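Local coordinates for protein glycoside Hydrolase (Bacteroides uniformis, PDB 5T99) that probably hydrolyses terminal beta-galactosidic bonds of agarose-derived oligosaccharides, as a family 2 glycoside hydrolase that binds d-galacto-isofagomine in its pocket, at residues Leu396-His406 / Leu434-Arg445. Numbering follows the deposited sequence.
Sequences LTSLIMRDRNH and LADICRELDPTR. With EDO (1,2-ethanediol), chain J; EDO (1,2-ethanediol), chain L; EDO (1,2-ethanediol), chain K.
Leu396 CD2 packs 3.8 Å from Ile437 CG2, where helix 396-403 meets helix 434-441 at a crossing angle of -31°. With CG anti to the backbone N (chi1 179°), Leu396 sends this methyl between Leu434 and Ile437. Ile400 straddles the next turn: its CD1 lies 4.0 Å from Cys438 SG, while its CG2 packs on CB of both Leu441 and Asp442. Leu441 CD1 comes up across Thr397, 3.4 Å from OG1, a hydroxyl that also bonds to Lys393 O and takes a proton from a water shared with Glu440.

Polar bonds tie the two helix ends together. Arg404, extended from CG to NE, gives a weak bond from NH1 to Leu441 O (2.8 Å), and Tyr188 makes a cation-pi contact with it. In return, Arg445 reaches the turn after helix 396-403, where NH1 meets Arg404 O at 2.9 Å and NH2 meets His406 O at 2.8 Å, both from above the carbonyl planes. The same NH1 forms a salt bridge to Asp442 OD2 (2.7 Å), and NE bonds to Val409 O; together these bonds probably hold the guanidinium in one rotation. A leucine in place of Arg445 would probably take from Arg404 O and His406 O the guanidinium that reaches them, and from the buried Asp442 carboxylate the charge of its salt bridge.

Neighbouring, roughly parallel helices before and after strand 409-416, whose Trp412 and Ile414 lie against Cys438, are characteristic of the beta-alpha repeats of a TIM barrel.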
ATOM      1  N   LEU A 396      16.624   7.496  -6.085  1.00 16.28           N
ATOM      2  CA  LEU A 396      15.912   6.938  -7.221  1.00 16.17           C
ATOM      3  C   LEU A 396      16.618   5.670  -7.716  1.00 16.20           C
ATOM      4  O   LEU A 396      15.957   4.683  -8.074  1.00 16.01           O
ATOM      5  CB  LEU A 396      15.774   7.950  -8.346  1.00 15.86           C
ATOM      6  CG  LEU A 396      15.053   7.453  -9.598  1.00 15.54           C
ATOM      7  CD1 LEU A 396      13.639   7.001  -9.277  1.00 15.83           C
ATOM      8  CD2 LEU A 396      15.032   8.550 -10.633  1.00 15.61           C
ATOM      9  N   THR A 397      17.949   5.704  -7.735  1.00 15.95           N
ATOM     10  CA  THR A 397      18.726   4.522  -8.043  1.00 16.05           C
ATOM     11  C   THR A 397      18.399   3.399  -7.055  1.00 16.24           C
ATOM     12  O   THR A 397      18.135   2.273  -7.471  1.00 15.67           O
ATOM     13  CB  THR A 397      20.238   4.813  -8.081  1.00 16.09           C
ATOM     14  OG1 THR A 397      20.515   5.705  -9.167  1.00 16.20           O
ATOM     15  CG2 THR A 397      21.071   3.507  -8.264  1.00 15.86           C
ATOM     16  N   SER A 398      18.374   3.720  -5.766  1.00 16.60           N
ATOM     17  CA  SER A 398      18.054   2.725  -4.724  1.00 16.99           C
ATOM     18  C   SER A 398      16.659   2.115  -4.893  1.00 16.83           C
ATOM     19  O   SER A 398      16.485   0.912  -4.705  1.00 17.37           O
ATOM     20  CB  SER A 398      18.183   3.335  -3.326  1.00 17.50           C
ATOM     21  OG  SER A 398      17.873   2.368  -2.348  1.00 18.67           O
ATOM     22  N   LEU A 399      15.681   2.939  -5.260  1.00 16.18           N
ATOM     23  CA  LEU A 399      14.327   2.465  -5.525  1.00 16.11           C
ATOM     24  C   LEU A 399      14.286   1.458  -6.692  1.00 16.19           C
ATOM     25  O   LEU A 399      13.688   0.390  -6.592  1.00 15.71           O
ATOM     26  CB  LEU A 399      13.412   3.654  -5.835  1.00 16.14           C
ATOM     27  CG  LEU A 399      12.009   3.337  -6.364  1.00 16.25           C
ATOM     28  CD1 LEU A 399      11.222   2.588  -5.294  1.00 16.54           C
ATOM     29  CD2 LEU A 399      11.295   4.602  -6.819  1.00 16.34           C
ATOM     30  N   ILE A 400      14.895   1.822  -7.810  1.00 16.36           N
ATOM     31  CA  ILE A 400      14.834   0.988  -9.009  1.00 16.38           C
ATOM     32  C   ILE A 400      15.615  -0.319  -8.804  1.00 16.74           C
ATOM     33  O   ILE A 400      15.146  -1.380  -9.202  1.00 15.84           O
ATOM     34  CB  ILE A 400      15.294   1.776 -10.247  1.00 16.31           C
ATOM     35  CG1 ILE A 400      14.263   2.869 -10.552  1.00 16.13           C
ATOM     36  CG2 ILE A 400      15.471   0.859 -11.454  1.00 16.81           C
ATOM     37  CD1 ILE A 400      14.736   3.912 -11.533  1.00 16.23           C
ATOM     38  N   MET A 401      16.767  -0.235  -8.143  1.00 17.37           N
ATOM     39  CA  MET A 401      17.563  -1.421  -7.823  1.00 18.61           C
ATOM     40  C   MET A 401      16.797  -2.387  -6.899  1.00 18.08           C
ATOM     41  O   MET A 401      16.847  -3.609  -7.086  1.00 18.36           O
ATOM     42  CB  MET A 401      18.887  -1.021  -7.160  1.00 20.49           C
ATOM     43  CG  MET A 401      19.840  -0.225  -8.036  1.00 22.09           C
ATOM     44  SD  MET A 401      20.563  -1.215  -9.335  1.00 26.80           S
ATOM     45  CE  MET A 401      21.868  -2.004  -8.380  1.00 25.79           C
ATOM     46  N   ARG A 402      16.076  -1.824  -5.930  1.00 16.69           N
ATOM     47  CA  ARG A 402      15.258  -2.597  -4.996  1.00 15.86           C
ATOM     48  C   ARG A 402      14.077  -3.271  -5.685  1.00 15.24           C
ATOM     49  O   ARG A 402      13.800  -4.443  -5.411  1.00 14.50           O
ATOM     50  CB  ARG A 402      14.726  -1.681  -3.874  1.00 15.97           C
ATOM     51  CG  ARG A 402      14.104  -2.379  -2.668  1.00 15.96           C
ATOM     52  CD  ARG A 402      13.396  -1.408  -1.718  1.00 15.79           C
ATOM     53  NE  ARG A 402      12.141  -0.928  -2.284  1.00 15.78           N
ATOM     54  CZ  ARG A 402      11.154  -0.328  -1.611  1.00 15.96           C
ATOM     55  NH1 ARG A 402      11.233  -0.092  -0.293  1.00 16.29           N
ATOM     56  NH2 ARG A 402      10.057   0.034  -2.271  1.00 15.51           N
ATOM     57  N   ASP A 403      13.385  -2.540  -6.565  1.00 14.37           N
ATOM     58  CA  ASP A 403      12.075  -2.983  -7.066  1.00 14.17           C
ATOM     59  C   ASP A 403      12.004  -3.486  -8.517  1.00 13.88           C
ATOM     60  O   ASP A 403      10.943  -3.929  -8.941  1.00 13.70           O
ATOM     61  CB  ASP A 403      11.033  -1.865  -6.886  1.00 14.33           C
ATOM     62  CG  ASP A 403      10.794  -1.513  -5.437  1.00 14.20           C
ATOM     63  OD1 ASP A 403      11.316  -2.238  -4.556  1.00 13.97           O
ATOM     64  OD2 ASP A 403      10.086  -0.505  -5.181  1.00 13.65           O
ATOM     65  N   ARG A 404      13.109  -3.455  -9.260  1.00 13.73           N
ATOM     66  CA  ARG A 404      13.064  -3.780 -10.692  1.00 13.78           C
ATOM     67  C   ARG A 404      12.883  -5.268 -11.034  1.00 13.67           C
ATOM     68  O   ARG A 404      12.905  -5.620 -12.210  1.00 13.35           O
ATOM     69  CB  ARG A 404      14.295  -3.238 -11.419  1.00 13.81           C
ATOM     70  CG  ARG A 404      15.624  -3.860 -11.000  1.00 13.70           C
ATOM     71  CD  ARG A 404      16.747  -3.091 -11.648  1.00 13.56           C
ATOM     72  NE  ARG A 404      18.063  -3.594 -11.307  1.00 13.67           N
ATOM     73  CZ  ARG A 404      19.191  -3.230 -11.919  1.00 14.22           C
ATOM     74  NH1 ARG A 404      19.176  -2.351 -12.926  1.00 14.19           N
ATOM     75  NH2 ARG A 404      20.357  -3.752 -11.527  1.00 14.48           N
ATOM     76  N   ASN A 405      12.743  -6.124 -10.025  1.00 13.65           N
ATOM     77  CA  ASN A 405      12.347  -7.516 -10.229  1.00 13.82           C
ATOM     78  C   ASN A 405      10.884  -7.822  -9.939  1.00 13.76           C
ATOM     79  O   ASN A 405      10.420  -8.904 -10.304  1.00 14.52           O
ATOM     80  CB  ASN A 405      13.233  -8.431  -9.397  1.00 13.70           C
ATOM     81  CG  ASN A 405      14.688  -8.257  -9.734  1.00 14.08           C
ATOM     82  OD1 ASN A 405      15.046  -8.244 -10.914  1.00 14.74           O
ATOM     83  ND2 ASN A 405      15.543  -8.103  -8.717  1.00 14.02           N
ATOM     84  N   HIS A 406      10.155  -6.914  -9.293  1.00 13.17           N
ATOM     85  CA  HIS A 406       8.729  -7.147  -9.019  1.00 12.87           C
ATOM     86  C   HIS A 406       7.928  -7.135 -10.318  1.00 12.85           C
ATOM     87  O   HIS A 406       7.937  -6.133 -11.026  1.00 13.55           O
ATOM     88  CB  HIS A 406       8.160  -6.054  -8.114  1.00 12.68           C
ATOM     89  CG  HIS A 406       8.632  -6.115  -6.696  1.00 12.69           C
ATOM     90  ND1 HIS A 406       8.252  -7.110  -5.823  1.00 12.72           N
ATOM     91  CD2 HIS A 406       9.413  -5.268  -5.983  1.00 12.85           C
ATOM     92  CE1 HIS A 406       8.797  -6.883  -4.639  1.00 12.87           C
ATOM     93  NE2 HIS A 406       9.518  -5.780  -4.713  1.00 12.74           N
ATOM     94  N   LEU A 434      15.642  12.951 -13.947  1.00 15.49           N
ATOM     95  CA  LEU A 434      15.068  11.781 -13.277  1.00 15.51           C
ATOM     96  C   LEU A 434      14.626  10.714 -14.268  1.00 14.89           C
ATOM     97  O   LEU A 434      14.814   9.536 -14.018  1.00 14.74           O
ATOM     98  CB  LEU A 434      13.881  12.180 -12.391  1.00 15.55           C
ATOM     99  CG  LEU A 434      14.242  13.111 -11.235  1.00 16.02           C
ATOM    100  CD1 LEU A 434      12.982  13.688 -10.603  1.00 16.15           C
ATOM    101  CD2 LEU A 434      15.115  12.403 -10.197  1.00 15.98           C
ATOM    102  N   ALA A 435      14.030  11.129 -15.378  1.00 14.52           N
ATOM    103  CA  ALA A 435      13.633  10.186 -16.410  1.00 14.50           C
ATOM    104  C   ALA A 435      14.830   9.466 -17.034  1.00 14.49           C
ATOM    105  O   ALA A 435      14.712   8.293 -17.374  1.00 14.57           O
ATOM    106  CB  ALA A 435      12.815  10.877 -17.482  1.00 14.50           C
ATOM    107  N   ASP A 436      15.965  10.159 -17.200  1.00 14.33           N
ATOM    108  CA  ASP A 436      17.164   9.525 -17.776  1.00 14.22           C
ATOM    109  C   ASP A 436      17.709   8.415 -16.884  1.00 14.04           C
ATOM    110  O   ASP A 436      18.093   7.371 -17.386  1.00 13.79           O
ATOM    111  CB  ASP A 436      18.270  10.541 -18.076  1.00 14.19           C
ATOM    112  CG  ASP A 436      17.928  11.473 -19.228  1.00 14.38           C
ATOM    113  OD1 ASP A 436      16.980  11.185 -20.000  1.00 14.34           O
ATOM    114  OD2 ASP A 436      18.614  12.520 -19.348  1.00 14.43           O
ATOM    115  N   ILE A 437      17.707   8.647 -15.569  1.00 14.26           N
ATOM    116  CA  ILE A 437      18.074   7.625 -14.573  1.00 14.16           C
ATOM    117  C   ILE A 437      17.156   6.402 -14.643  1.00 14.25           C
ATOM    118  O   ILE A 437      17.644   5.278 -14.561  1.00 14.41           O
ATOM    119  CB  ILE A 437      18.084   8.209 -13.151  1.00 13.91           C
ATOM    120  CG1 ILE A 437      19.249   9.187 -12.993  1.00 13.79           C
ATOM    121  CG2 ILE A 437      18.193   7.119 -12.090  1.00 14.02           C
ATOM    122  CD1 ILE A 437      18.980  10.237 -11.932  1.00 14.16           C
ATOM    123  N   CYS A 438      15.849   6.615 -14.802  1.00 14.33           N
ATOM    124  CA  CYS A 438      14.915   5.499 -15.032  1.00 14.67           C
ATOM    125  C   CYS A 438      15.311   4.673 -16.263  1.00 14.95           C
ATOM    126  O   CYS A 438      15.365   3.439 -16.199  1.00 14.00           O
ATOM    127  CB  CYS A 438      13.470   5.979 -15.176  1.00 14.42           C
ATOM    128  SG  CYS A 438      12.773   6.720 -13.687  1.00 14.71           S
ATOM    129  N   ARG A 439      15.599   5.372 -17.361  1.00 15.54           N
ATOM    130  CA  ARG A 439      15.962   4.739 -18.624  1.00 16.67           C
ATOM    131  C   ARG A 439      17.307   4.022 -18.560  1.00 17.63           C
ATOM    132  O   ARG A 439      17.465   2.974 -19.166  1.00 16.80           O
ATOM    133  CB  ARG A 439      15.962   5.755 -19.781  1.00 16.81           C
ATOM    134  CG  ARG A 439      15.908   5.077 -21.149  1.00 17.39           C
ATOM    135  CD  ARG A 439      15.864   6.035 -22.337  1.00 17.96           C
ATOM    136  NE  ARG A 439      14.921   7.148 -22.162  1.00 18.19           N
ATOM    137  CZ  ARG A 439      15.239   8.378 -21.749  1.00 18.37           C
ATOM    138  NH1 ARG A 439      16.492   8.724 -21.444  1.00 18.67           N
ATOM    139  NH2 ARG A 439      14.287   9.282 -21.622  1.00 18.78           N
ATOM    140  N   GLU A 440      18.263   4.600 -17.833  1.00 20.07           N
ATOM    141  CA  GLU A 440      19.596   4.007 -17.676  1.00 22.05           C
ATOM    142  C   GLU A 440      19.495   2.730 -16.854  1.00 20.33           C
ATOM    143  O   GLU A 440      20.073   1.724 -17.246  1.00 20.28           O
ATOM    144  CB  GLU A 440      20.609   5.042 -17.111  1.00 26.18           C
ATOM    145  CG  GLU A 440      21.694   4.586 -16.110  1.00 31.84           C
ATOM    146  CD  GLU A 440      22.309   5.777 -15.314  1.00 38.44           C
ATOM    147  OE1 GLU A 440      22.608   6.831 -15.944  1.00 43.05           O
ATOM    148  OE2 GLU A 440      22.475   5.682 -14.059  1.00 40.83           O
ATOM    149  N   LEU A 441      18.733   2.752 -15.756  1.00 18.29           N
ATOM    150  CA  LEU A 441      18.716   1.633 -14.798  1.00 17.59           C
ATOM    151  C   LEU A 441      17.726   0.519 -15.113  1.00 16.82           C
ATOM    152  O   LEU A 441      18.020  -0.637 -14.869  1.00 16.92           O
ATOM    153  CB  LEU A 441      18.457   2.138 -13.379  1.00 17.55           C
ATOM    154  CG  LEU A 441      19.580   2.999 -12.802  1.00 17.82           C
ATOM    155  CD1 LEU A 441      19.120   3.635 -11.504  1.00 18.17           C
ATOM    156  CD2 LEU A 441      20.877   2.216 -12.592  1.00 17.68           C
ATOM    157  N   ASP A 442      16.554   0.865 -15.630  1.00 16.12           N
ATOM    158  CA  ASP A 442      15.547  -0.131 -16.002  1.00 15.96           C
ATOM    159  C   ASP A 442      14.723   0.350 -17.213  1.00 15.71           C
ATOM    160  O   ASP A 442      13.631   0.930 -17.050  1.00 15.42           O
ATOM    161  CB  ASP A 442      14.636  -0.474 -14.808  1.00 15.96           C
ATOM    162  CG  ASP A 442      13.617  -1.547 -15.144  1.00 16.17           C
ATOM    163  OD1 ASP A 442      13.994  -2.502 -15.868  1.00 16.15           O
ATOM    164  OD2 ASP A 442      12.439  -1.438 -14.700  1.00 16.23           O
ATOM    165  N   PRO A 443      15.239   0.095 -18.437  1.00 15.17           N
ATOM    166  CA  PRO A 443      14.457   0.413 -19.640  1.00 14.89           C
ATOM    167  C   PRO A 443      13.271  -0.521 -19.906  1.00 14.75           C
ATOM    168  O   PRO A 443      12.547  -0.273 -20.859  1.00 14.40           O
ATOM    169  CB  PRO A 443      15.483   0.303 -20.767  1.00 14.74           C
ATOM    170  CG  PRO A 443      16.484  -0.668 -20.254  1.00 15.06           C
ATOM    171  CD  PRO A 443      16.572  -0.437 -18.775  1.00 15.01           C
ATOM    172  N   THR A 444      13.062  -1.553 -19.077  1.00 14.58           N
ATOM    173  CA  THR A 444      11.934  -2.495 -19.261  1.00 14.50           C
ATOM    174  C   THR A 444      10.593  -1.984 -18.723  1.00 14.71           C
ATOM    175  O   THR A 444       9.579  -2.698 -18.811  1.00 14.73           O
ATOM    176  CB  THR A 444      12.201  -3.873 -18.602  1.00 13.96           C
ATOM    177  OG1 THR A 444      12.056  -3.771 -17.183  1.00 13.70           O
ATOM    178  CG2 THR A 444      13.592  -4.389 -18.954  1.00 13.87           C
ATOM    179  N   ARG A 445      10.599  -0.783 -18.142  1.00 14.69           N
ATOM    180  CA  ARG A 445       9.408  -0.163 -17.576  1.00 14.31           C
ATOM    181  C   ARG A 445       9.443   1.327 -17.866  1.00 14.02           C
ATOM    182  O   ARG A 445      10.491   1.952 -17.708  1.00 14.15           O
ATOM    183  CB  ARG A 445       9.380  -0.362 -16.066  1.00 14.38           C
ATOM    184  CG  ARG A 445       9.166  -1.799 -15.608  1.00 14.40           C
ATOM    185  CD  ARG A 445       9.130  -1.860 -14.088  1.00 14.35           C
ATOM    186  NE  ARG A 445       9.052  -3.222 -13.560  1.00 14.13           N
ATOM    187  CZ  ARG A 445      10.067  -4.076 -13.441  1.00 14.21           C
ATOM    188  NH1 ARG A 445      11.300  -3.757 -13.821  1.00 13.94           N
ATOM    189  NH2 ARG A 445       9.837  -5.288 -12.936  1.00 14.56           N
TER
HETATM  190  C1  EDO J 908      10.551  -8.446 -14.221  1.00 24.28           C
HETATM  191  O1  EDO J 908      11.771  -7.718 -13.929  1.00 24.12           O
HETATM  192  C2  EDO J 908      10.593  -9.900 -13.736  1.00 23.70           C
HETATM  193  O2  EDO J 908       9.608 -10.178 -12.718  1.00 22.22           O
HETATM  194  C1  EDO L 910      20.168  -1.597 -19.506  1.00 44.11           C
HETATM  195  O1  EDO L 910      20.614  -0.334 -19.005  1.00 43.92           O
HETATM  196  C2  EDO L 910      19.920  -2.570 -18.359  1.00 44.27           C
HETATM  197  O2  EDO L 910      20.977  -2.494 -17.404  1.00 42.57           O
HETATM  198  C1  EDO K 909      23.213  -2.874 -14.570  1.00 38.88           C
HETATM  199  O1  EDO K 909      24.071  -3.077 -15.702  1.00 36.72           O
HETATM  200  C2  EDO K 909      22.221  -1.737 -14.788  1.00 39.10           C
HETATM  201  O2  EDO K 909      22.159  -0.890 -13.632  1.00 38.93           O
HETATM  202  O   HOH W   1      22.573   5.505 -10.847  1.00 22.25           O